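Local coordinates for uncharacterized protein PA0076 (Pseudomonas aeruginosa PAO1, PDB 2QNU) that is the type VI secretion-associated protein TagF, probably a post-translational repressor of the secretion machinery, at residues 110-115 with 182-187; 30-35 with 199-204. All coordinates share one frame; numbering follows the deposited sequence.

Contact 1 (110-115 with 182-187); sequences GWFEQV and HWWGRG. With ACT (acetate ion), chain F.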
loop_
_atom_site.group_PDB
_atom_site.type_symbol
_atom_site.label_atom_id
_atom_site.label_comp_id
_atom_site.label_asym_id
_atom_site.label_seq_id
_atom_site.Cartn_x
_atom_site.Cartn_y
_atom_site.Cartn_z
ATOM N N GLY B 110 -5.132 -18.699 -8.591
ATOM C CA GLY B 110 -5.110 -19.765 -9.597
ATOM C C GLY B 110 -3.827 -19.952 -10.369
ATOM O O GLY B 110 -3.327 -21.098 -10.483
ATOM N N TRP B 111 -3.293 -18.849 -10.927
ATOM C CA TRP B 111 -2.029 -18.906 -11.690
ATOM C C TRP B 111 -0.887 -19.481 -10.807
ATOM O O TRP B 111 -0.128 -20.352 -11.194
ATOM C CB TRP B 111 -1.655 -17.497 -12.181
ATOM C CG TRP B 111 -0.501 -17.490 -13.113
ATOM C CD1 TRP B 111 -0.501 -17.844 -14.455
ATOM C CD2 TRP B 111 0.853 -17.178 -12.776
ATOM N NE1 TRP B 111 0.766 -17.730 -14.954
ATOM C CE2 TRP B 111 1.613 -17.315 -13.950
ATOM C CE3 TRP B 111 1.492 -16.766 -11.590
ATOM C CZ2 TRP B 111 2.982 -17.087 -13.968
ATOM C CZ3 TRP B 111 2.849 -16.517 -11.609
ATOM C CH2 TRP B 111 3.581 -16.677 -12.790
ATOM N N PHE B 112 -0.795 -18.945 -9.606
ATOM C CA PHE B 112 0.218 -19.363 -8.631
ATOM C C PHE B 112 0.127 -20.887 -8.208
ATOM O O PHE B 112 1.138 -21.613 -8.062
ATOM C CB PHE B 112 0.121 -18.420 -7.431
ATOM C CG PHE B 112 0.566 -16.989 -7.758
ATOM C CD1 PHE B 112 1.907 -16.683 -7.857
ATOM C CD2 PHE B 112 -0.365 -15.979 -7.995
ATOM C CE1 PHE B 112 2.353 -15.368 -8.215
ATOM C CE2 PHE B 112 0.048 -14.657 -8.366
ATOM C CZ PHE B 112 1.400 -14.358 -8.454
ATOM N N GLU B 113 -1.096 -21.323 -7.994
ATOM C CA GLU B 113 -1.377 -22.733 -7.713
ATOM C C GLU B 113 -0.965 -23.617 -8.900
ATOM O O GLU B 113 -0.287 -24.640 -8.711
ATOM C CB GLU B 113 -2.848 -22.876 -7.378
ATOM C CG GLU B 113 -3.136 -22.332 -6.003
ATOM C CD GLU B 113 -4.611 -22.234 -5.656
ATOM O OE1 GLU B 113 -5.464 -22.515 -6.498
ATOM O OE2 GLU B 113 -4.915 -21.833 -4.534
ATOM N N GLN B 114 -1.274 -23.176 -10.117
ATOM C CA GLN B 114 -0.814 -23.884 -11.308
ATOM C C GLN B 114 0.695 -23.896 -11.383
ATOM O O GLN B 114 1.269 -24.885 -11.760
ATOM C CB GLN B 114 -1.306 -23.260 -12.628
ATOM C CG GLN B 114 -2.798 -23.065 -12.722
ATOM C CD GLN B 114 -3.265 -22.405 -14.061
ATOM O OE1 GLN B 114 -2.679 -22.650 -15.139
ATOM N NE2 GLN B 114 -4.356 -21.598 -13.985
ATOM N N VAL B 115 1.358 -22.775 -11.091
ATOM C CA VAL B 115 2.792 -22.761 -11.148
ATOM C C VAL B 115 3.350 -23.696 -10.084
ATOM O O VAL B 115 4.297 -24.420 -10.354
ATOM C CB VAL B 115 3.417 -21.342 -10.957
ATOM C CG1 VAL B 115 4.897 -21.478 -10.758
ATOM C CG2 VAL B 115 3.122 -20.479 -12.169
ATOM N N HIS B 182 7.277 -8.678 -2.417
ATOM C CA HIS B 182 6.281 -9.368 -1.621
ATOM C C HIS B 182 6.452 -10.888 -1.863
ATOM O O HIS B 182 6.732 -11.336 -2.981
ATOM C CB HIS B 182 4.858 -8.950 -1.993
ATOM C CG HIS B 182 4.459 -7.595 -1.462
ATOM N ND1 HIS B 182 4.723 -6.420 -2.123
ATOM C CD2 HIS B 182 3.872 -7.249 -0.293
ATOM C CE1 HIS B 182 4.302 -5.404 -1.387
ATOM N NE2 HIS B 182 3.757 -5.881 -0.275
ATOM N N TRP B 183 6.259 -11.639 -0.803
ATOM C CA TRP B 183 6.521 -13.084 -0.769
ATOM C C TRP B 183 5.418 -13.660 0.074
ATOM O O TRP B 183 5.150 -13.122 1.175
ATOM C CB TRP B 183 7.841 -13.323 -0.086
ATOM C CG TRP B 183 8.942 -12.555 -0.656
ATOM C CD1 TRP B 183 9.321 -11.248 -0.300
ATOM C CD2 TRP B 183 9.865 -12.981 -1.642
ATOM N NE1 TRP B 183 10.414 -10.871 -1.038
ATOM C CE2 TRP B 183 10.765 -11.898 -1.874
ATOM C CE3 TRP B 183 10.033 -14.182 -2.375
ATOM C CZ2 TRP B 183 11.787 -11.974 -2.803
ATOM C CZ3 TRP B 183 11.039 -14.253 -3.300
ATOM C CH2 TRP B 183 11.936 -13.177 -3.490
ATOM N N TRP B 184 4.683 -14.641 -0.468
ATOM C CA TRP B 184 3.559 -15.208 0.273
ATOM C C TRP B 184 3.341 -16.666 -0.126
ATOM O O TRP B 184 3.920 -17.137 -1.094
ATOM C CB TRP B 184 2.288 -14.414 0.090
ATOM C CG TRP B 184 1.653 -14.517 -1.274
ATOM C CD1 TRP B 184 0.591 -15.254 -1.594
ATOM C CD2 TRP B 184 2.044 -13.816 -2.468
ATOM N NE1 TRP B 184 0.277 -15.099 -2.947
ATOM C CE2 TRP B 184 1.182 -14.224 -3.492
ATOM C CE3 TRP B 184 3.060 -12.897 -2.775
ATOM C CZ2 TRP B 184 1.292 -13.751 -4.757
ATOM C CZ3 TRP B 184 3.159 -12.431 -4.049
ATOM C CH2 TRP B 184 2.295 -12.860 -5.030
ATOM N N GLY B 185 2.490 -17.358 0.623
ATOM C CA GLY B 185 2.106 -18.694 0.252
ATOM C C GLY B 185 1.534 -19.505 1.384
ATOM O O GLY B 185 1.132 -18.947 2.405
ATOM N N ARG B 186 1.469 -20.829 1.161
ATOM C CA ARG B 186 0.787 -21.766 2.103
ATOM C C ARG B 186 1.628 -22.078 3.332
ATOM O O ARG B 186 1.110 -22.529 4.347
ATOM C CB ARG B 186 0.434 -23.085 1.430
ATOM C CG ARG B 186 -0.419 -22.954 0.225
ATOM C CD ARG B 186 -0.806 -24.344 -0.422
ATOM N NE ARG B 186 -2.114 -24.190 -1.039
ATOM C CZ ARG B 186 -2.351 -24.206 -2.336
ATOM N NH1 ARG B 186 -1.411 -24.478 -3.242
ATOM N NH2 ARG B 186 -3.565 -24.020 -2.726
ATOM N N GLY B 187 2.913 -21.779 3.286
ATOM C CA GLY B 187 3.760 -22.097 4.441
ATOM C C GLY B 187 4.201 -23.550 4.486
ATOM O O GLY B 187 4.251 -24.218 3.463
HETATM C C ACT F . 2.430 -5.456 2.628
HETATM O O ACT F . 2.981 -6.611 2.597
HETATM O OXT ACT F . 2.566 -4.650 1.630
HETATM C CH3 ACT F . 1.690 -5.072 3.818
#

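Contact 2 (30-35 with 199-204); sequences DAWLAS and QGLPPA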
loop_
_atom_site.group_PDB
_atom_site.type_symbol
_atom_site.label_atom_id
_atom_site.label_comp_id
_atom_site.label_asym_id
_atom_site.label_seq_id
_atom_site.Cartn_x
_atom_site.Cartn_y
_atom_site.Cartn_z
ATOM N N ASP B 30 20.001 -14.932 -9.993
ATOM C CA ASP B 30 21.047 -15.874 -9.579
ATOM C C ASP B 30 21.972 -15.352 -8.464
ATOM O O ASP B 30 22.194 -16.038 -7.494
ATOM C CB ASP B 30 21.918 -16.255 -10.774
ATOM C CG ASP B 30 23.072 -17.211 -10.403
ATOM O OD1 ASP B 30 22.862 -18.489 -10.379
ATOM O OD2 ASP B 30 24.195 -16.724 -10.167
ATOM N N ALA B 31 22.467 -14.110 -8.612
ATOM C CA ALA B 31 23.402 -13.533 -7.650
ATOM C C ALA B 31 22.687 -13.328 -6.338
ATOM O O ALA B 31 23.237 -13.536 -5.256
ATOM C CB ALA B 31 23.933 -12.243 -8.187
ATOM N N TRP B 32 21.427 -12.938 -6.416
ATOM C CA TRP B 32 20.679 -12.734 -5.200
ATOM C C TRP B 32 20.418 -14.093 -4.519
ATOM O O TRP B 32 20.535 -14.176 -3.321
ATOM C CB TRP B 32 19.348 -11.940 -5.413
ATOM C CG TRP B 32 18.459 -11.909 -4.154
ATOM C CD1 TRP B 32 18.627 -11.156 -3.030
ATOM C CD2 TRP B 32 17.353 -12.777 -3.893
ATOM N NE1 TRP B 32 17.676 -11.469 -2.089
ATOM C CE2 TRP B 32 16.881 -12.476 -2.604
ATOM C CE3 TRP B 32 16.753 -13.805 -4.620
ATOM C CZ2 TRP B 32 15.787 -13.125 -2.044
ATOM C CZ3 TRP B 32 15.651 -14.464 -4.075
ATOM C CH2 TRP B 32 15.181 -14.135 -2.799
ATOM N N LEU B 33 20.027 -15.139 -5.248
ATOM C CA LEU B 33 19.821 -16.468 -4.591
ATOM C C LEU B 33 21.093 -17.010 -4.028
ATOM O O LEU B 33 21.115 -17.445 -2.903
ATOM C CB LEU B 33 19.296 -17.524 -5.572
ATOM C CG LEU B 33 17.863 -17.347 -5.957
ATOM C CD1 LEU B 33 17.568 -18.251 -7.131
ATOM C CD2 LEU B 33 16.966 -17.644 -4.815
ATOM N N ALA B 34 22.163 -16.942 -4.799
ATOM C CA ALA B 34 23.444 -17.408 -4.344
ATOM C C ALA B 34 23.954 -16.752 -3.049
ATOM O O ALA B 34 24.533 -17.441 -2.193
ATOM C CB ALA B 34 24.461 -17.237 -5.448
ATOM N N SER B 35 23.771 -15.431 -2.917
ATOM C CA SER B 35 24.182 -14.676 -1.713
ATOM C C SER B 35 23.386 -15.134 -0.518
ATOM O O SER B 35 23.907 -15.252 0.601
ATOM C CB SER B 35 23.915 -13.135 -1.900
ATOM O OG SER B 35 24.478 -12.655 -3.110
ATOM N N GLN B 199 11.390 -3.892 1.726
ATOM C CA GLN B 199 11.796 -2.719 0.970
ATOM C C GLN B 199 12.972 -3.164 0.128
ATOM O O GLN B 199 14.029 -3.442 0.646
ATOM C CB GLN B 199 12.219 -1.588 1.941
ATOM C CG GLN B 199 12.180 -0.216 1.314
ATOM C CD GLN B 199 10.765 0.283 1.000
ATOM O OE1 GLN B 199 9.804 0.020 1.740
ATOM N NE2 GLN B 199 10.648 1.055 -0.096
ATOM N N GLY B 200 12.819 -3.269 -1.161
ATOM C CA GLY B 200 13.856 -3.873 -1.958
ATOM C C GLY B 200 13.832 -5.391 -1.906
ATOM O O GLY B 200 12.819 -5.979 -1.498
ATOM N N LEU B 201 14.943 -6.003 -2.335
ATOM C CA LEU B 201 15.142 -7.466 -2.229
ATOM C C LEU B 201 15.488 -7.771 -0.825
ATOM O O LEU B 201 16.118 -6.949 -0.176
ATOM C CB LEU B 201 16.288 -7.968 -3.097
ATOM C CG LEU B 201 16.116 -7.762 -4.608
ATOM C CD1 LEU B 201 17.362 -8.078 -5.393
ATOM C CD2 LEU B 201 14.952 -8.508 -5.096
ATOM N N PRO B 202 15.101 -8.979 -0.357
ATOM C CA PRO B 202 15.579 -9.402 0.963
ATOM C C PRO B 202 17.118 -9.320 1.030
ATOM O O PRO B 202 17.820 -9.728 0.128
ATOM C CB PRO B 202 15.060 -10.821 1.092
ATOM C CG PRO B 202 13.936 -10.910 0.068
ATOM C CD PRO B 202 14.227 -9.972 -1.008
ATOM N N PRO B 203 17.631 -8.697 2.079
ATOM C CA PRO B 203 19.077 -8.767 2.279
ATOM C C PRO B 203 19.527 -10.225 2.488
ATOM O O PRO B 203 18.758 -11.046 3.032
ATOM C CB PRO B 203 19.330 -7.925 3.523
ATOM C CG PRO B 203 18.083 -7.749 4.157
ATOM C CD PRO B 203 16.944 -7.932 3.129
ATOM N N ALA B 204 20.748 -10.521 2.064
ATOM C CA ALA B 204 21.271 -11.894 2.112
ATOM C C ALA B 204 21.107 -12.518 3.511
ATOM O O ALA B 204 20.640 -13.620 3.613
ATOM C CB ALA B 204 22.679 -11.948 1.657
#

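Contact 1 (110-115 with 182-187)
Phe112 and Trp184 meet in a T-shaped (edge-to-face) pair that packs helix 110-121 against strand 180-185 of the antiparallel sheet. The indole comes in edge first: its six-membered ring lies 5.1 Å from the Phe112 ring, centroid to centroid, with the planes at 67°. The CZ2-CH2 edge of Trp184 does the touching, CZ2 coming 3.7 Å from CZ of Phe112, toward the rim of the phenyl face. Trp184 reaches there with its CG lodged between the backbone N and the carbonyl carbon. On the opposite face of the phenyl ring sits CE3 of Trp111, over the centre, so the ring is sandwiched between two tryptophans. Thr73 and Val75 of strand 71-77 also pack on Phe112, while Arg168 of the second subunit packs on Trp184. At the other end of the strand segment His182 donates from NE2 to OXT of an acetate ion, probably from the crystallisation liquor, over 2.6 Å and nearly straight (173°).

At the more exposed margin, Arg186, two residues on from Trp184, sends its side chain across that of Glu113 at about a right angle. Its guanidinium has a second acidic partner on the same helix, Glu116, which forms a salt bridge with NH1. Glu113 is extended beyond CG, its carboxylate plane 19° from the guanidinium plane, and the salt bridge runs from its OE2 to NH2 of Arg186 over 3.1 Å.

Contact 2 (30-35 with 199-204)
Helix 23-44 runs past a loop with no regular secondary structure, and the two backbones come closest at Ser35 and Ala204, whose CA atoms are 5.6 Å apart. Here the contact is small and close to the main chain: the methyl of Ala204 rests 3.7 Å from the carbonyl O of Ser35 and also touches its CB. The Ser35 hydroxyl turns back along its own helix instead, donating from OG to Ala31 O at 2.6 Å. That carbonyl oxygen also accepts the helical bond from Ser35 N, the two donors arriving from opposite faces of its plane.

Trp32 makes the main side-chain bridge. A chi1 of 172°, which sets CG opposite the backbone N, carries the indole from the helix to the loop, where NE1 donates to the carbonyl O of Pro202 at 2.8 Å. The oxygen lies almost exactly in the indole plane and offers a lone pair, with an N-H...O angle of 156°. This bond ties a buried ring nitrogen to the loop backbone. The Pro202 ring crosses the indole at about a right angle, its CG 3.6 Å from CZ2 of Trp32. Leu201 adds its CB obliquely beside the pyrrole part, 3.9 Å from Trp32 NE1, and its CD1 reaches toward CD1 and CG of the indole.

Around this junction, Phe210 of helix 209-212 packs on both Trp32 and Pro202, Trp29 of helix 23-44 meets the Trp32 ring, and Ser181 and Trp183 place strand 180-185 against Pro202.

How the contacts relate
The two contacts have their centres about 19 Å apart, and along the chain contact 1 is nested inside the loop that contact 2 closes: 30-35 comes first, then 110-115, 182-187 and finally 199-204. They meet through strand 180-185. Its Trp184 takes part in contact 1, whereas the neighbouring Trp183 reaches contact 2, where its CH2 lies 3.5 Å from CH2 of Trp32 and its CZ2 packs 3.6 Å from CD of Pro202. Successive residues of one strand thus tie helix 110-121 and helix 23-44 to the antiparallel sheet, and residues far apart in sequence are joined into one compact unit.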